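Local coordinates for protein putative kinase (Chloroflexus aurantiacus, PDB 2RHM) that is of unknown function but has the P-loop nucleoside triphosphate hydrolase fold and is probably a kinase that binds a nucleotide, at residues I107-V112 with N176-W181. Numbering follows the deposited sequence.
Sequences IQIRCV and NAIVQW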
# COMPACT_ATOMS: atom_id res chain seq x y z
N ILE B 107 -5.88 16.85 7.17
CA ILE B 107 -5.11 18.06 6.93
C ILE B 107 -4.92 18.05 5.41
O ILE B 107 -4.50 17.04 4.87
CB ILE B 107 -3.75 18.03 7.61
CG1 ILE B 107 -3.92 17.93 9.14
CG2 ILE B 107 -2.96 19.31 7.24
CD1 ILE B 107 -2.62 17.69 9.88
N GLN B 108 -5.23 19.14 4.73
CA GLN B 108 -5.22 19.13 3.27
C GLN B 108 -4.35 20.23 2.68
O GLN B 108 -4.37 21.38 3.15
CB GLN B 108 -6.65 19.23 2.71
CG GLN B 108 -6.75 19.01 1.20
CD GLN B 108 -8.19 18.90 0.67
OE1 GLN B 108 -8.39 18.64 -0.52
NE2 GLN B 108 -9.19 19.09 1.54
N ILE B 109 -3.52 19.83 1.73
CA ILE B 109 -2.68 20.76 0.96
C ILE B 109 -3.06 20.63 -0.52
O ILE B 109 -3.04 19.53 -1.10
CB ILE B 109 -1.19 20.50 1.14
CG1 ILE B 109 -0.82 20.55 2.61
CG2 ILE B 109 -0.37 21.54 0.36
CD1 ILE B 109 0.59 20.27 2.88
N ARG B 110 -3.44 21.76 -1.10
CA ARG B 110 -3.82 21.82 -2.49
C ARG B 110 -2.75 22.58 -3.26
O ARG B 110 -2.40 23.69 -2.91
CB ARG B 110 -5.17 22.49 -2.70
CG ARG B 110 -5.44 22.71 -4.18
CD ARG B 110 -6.71 23.42 -4.45
NE ARG B 110 -6.74 24.76 -3.88
CZ ARG B 110 -7.65 25.67 -4.21
NH1 ARG B 110 -8.57 25.39 -5.11
NH2 ARG B 110 -7.63 26.88 -3.65
N CYS B 111 -2.21 21.94 -4.30
CA CYS B 111 -1.22 22.59 -5.14
C CYS B 111 -1.89 23.16 -6.36
O CYS B 111 -2.79 22.54 -6.90
CB CYS B 111 -0.16 21.59 -5.57
SG CYS B 111 0.71 20.88 -4.18
N VAL B 112 -1.43 24.33 -6.80
CA VAL B 112 -1.98 24.99 -7.97
C VAL B 112 -0.82 25.63 -8.74
O VAL B 112 0.26 25.82 -8.20
CB VAL B 112 -3.03 26.07 -7.58
CG1 VAL B 112 -4.22 25.45 -6.82
CG2 VAL B 112 -2.40 27.18 -6.76
N ASN B 176 10.27 24.07 3.87
CA ASN B 176 10.21 23.84 5.31
C ASN B 176 9.04 24.56 5.92
O ASN B 176 8.47 24.09 6.90
CB ASN B 176 11.48 24.25 6.08
CG ASN B 176 11.31 24.00 7.60
OD1 ASN B 176 10.97 22.88 8.01
ND2 ASN B 176 11.46 25.05 8.41
N ALA B 177 8.69 25.73 5.39
CA ALA B 177 7.55 26.47 5.91
C ALA B 177 6.28 25.63 5.75
O ALA B 177 5.44 25.58 6.66
CB ALA B 177 7.41 27.82 5.21
N ILE B 178 6.16 24.95 4.62
CA ILE B 178 5.00 24.11 4.35
C ILE B 178 5.00 22.91 5.30
O ILE B 178 3.99 22.61 5.91
CB ILE B 178 4.96 23.67 2.87
CG1 ILE B 178 4.83 24.91 1.97
CG2 ILE B 178 3.81 22.71 2.65
CD1 ILE B 178 5.20 24.65 0.52
N VAL B 179 6.16 22.27 5.48
CA VAL B 179 6.26 21.19 6.46
C VAL B 179 5.88 21.68 7.86
O VAL B 179 5.12 21.00 8.55
CB VAL B 179 7.67 20.58 6.50
CG1 VAL B 179 7.83 19.64 7.71
CG2 VAL B 179 7.97 19.84 5.20
N GLN B 180 6.39 22.85 8.26
CA GLN B 180 6.05 23.41 9.59
C GLN B 180 4.56 23.70 9.77
O GLN B 180 4.01 23.50 10.86
CB GLN B 180 6.86 24.67 9.90
CG GLN B 180 8.34 24.40 10.09
CD GLN B 180 8.59 23.21 10.98
OE1 GLN B 180 8.05 23.12 12.08
NE2 GLN B 180 9.40 22.27 10.50
N TRP B 181 3.92 24.20 8.71
CA TRP B 181 2.48 24.41 8.71
C TRP B 181 1.74 23.12 9.07
O TRP B 181 0.88 23.11 9.96
CB TRP B 181 2.02 24.96 7.36
CG TRP B 181 0.54 25.29 7.33
CD1 TRP B 181 -0.05 26.48 7.66
CD2 TRP B 181 -0.52 24.42 6.94
NE1 TRP B 181 -1.40 26.39 7.49
CE2 TRP B 181 -1.72 25.14 7.06
CE3 TRP B 181 -0.57 23.09 6.50
CZ2 TRP B 181 -2.97 24.57 6.75
CZ3 TRP B 181 -1.79 22.54 6.19
CH2 TRP B 181 -2.97 23.27 6.32
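Trp-181 reaches from the helix to the strand and meets Ile-107 with the benzo end of its indole, CZ3 lying 3.6 Å from the branch methyl CG2 of Ile-107. The ring gets there because its CG stands anti to the backbone N (chi1 -176°), and chi2 of 89° sets the indole plane perpendicular to the plane through CA, CB and CG. All three of its neighbours on the strand meet the ring obliquely: CH2 is also 3.9 Å from the backbone O of Gln-108, and CZ3 4.2 Å from CG1 of Ile-109. A broad, flat indole suits this place, since it spans two beta-branched residues of one strand face; an alanine here would probably open a gap over Ile-107 and Ile-109. One helical turn earlier, Ile-178 offers its branch methyl CG2 to the long arm of Ile-109, whose CD1 lies 4.0 Å away; both side chains are apolar and so suit a buried interface. Segment 176-181 of helix 175-187 runs roughly antiparallel to segment 107-112 of strand 105-112, at 152°, and packs on one face of the parallel beta-sheet of this alpha/beta fold, where Trp-181 also touches Leu-163 of strand 162-166, outermost in this chain, and Ile-109 meets Leu-25 of helix 18-29.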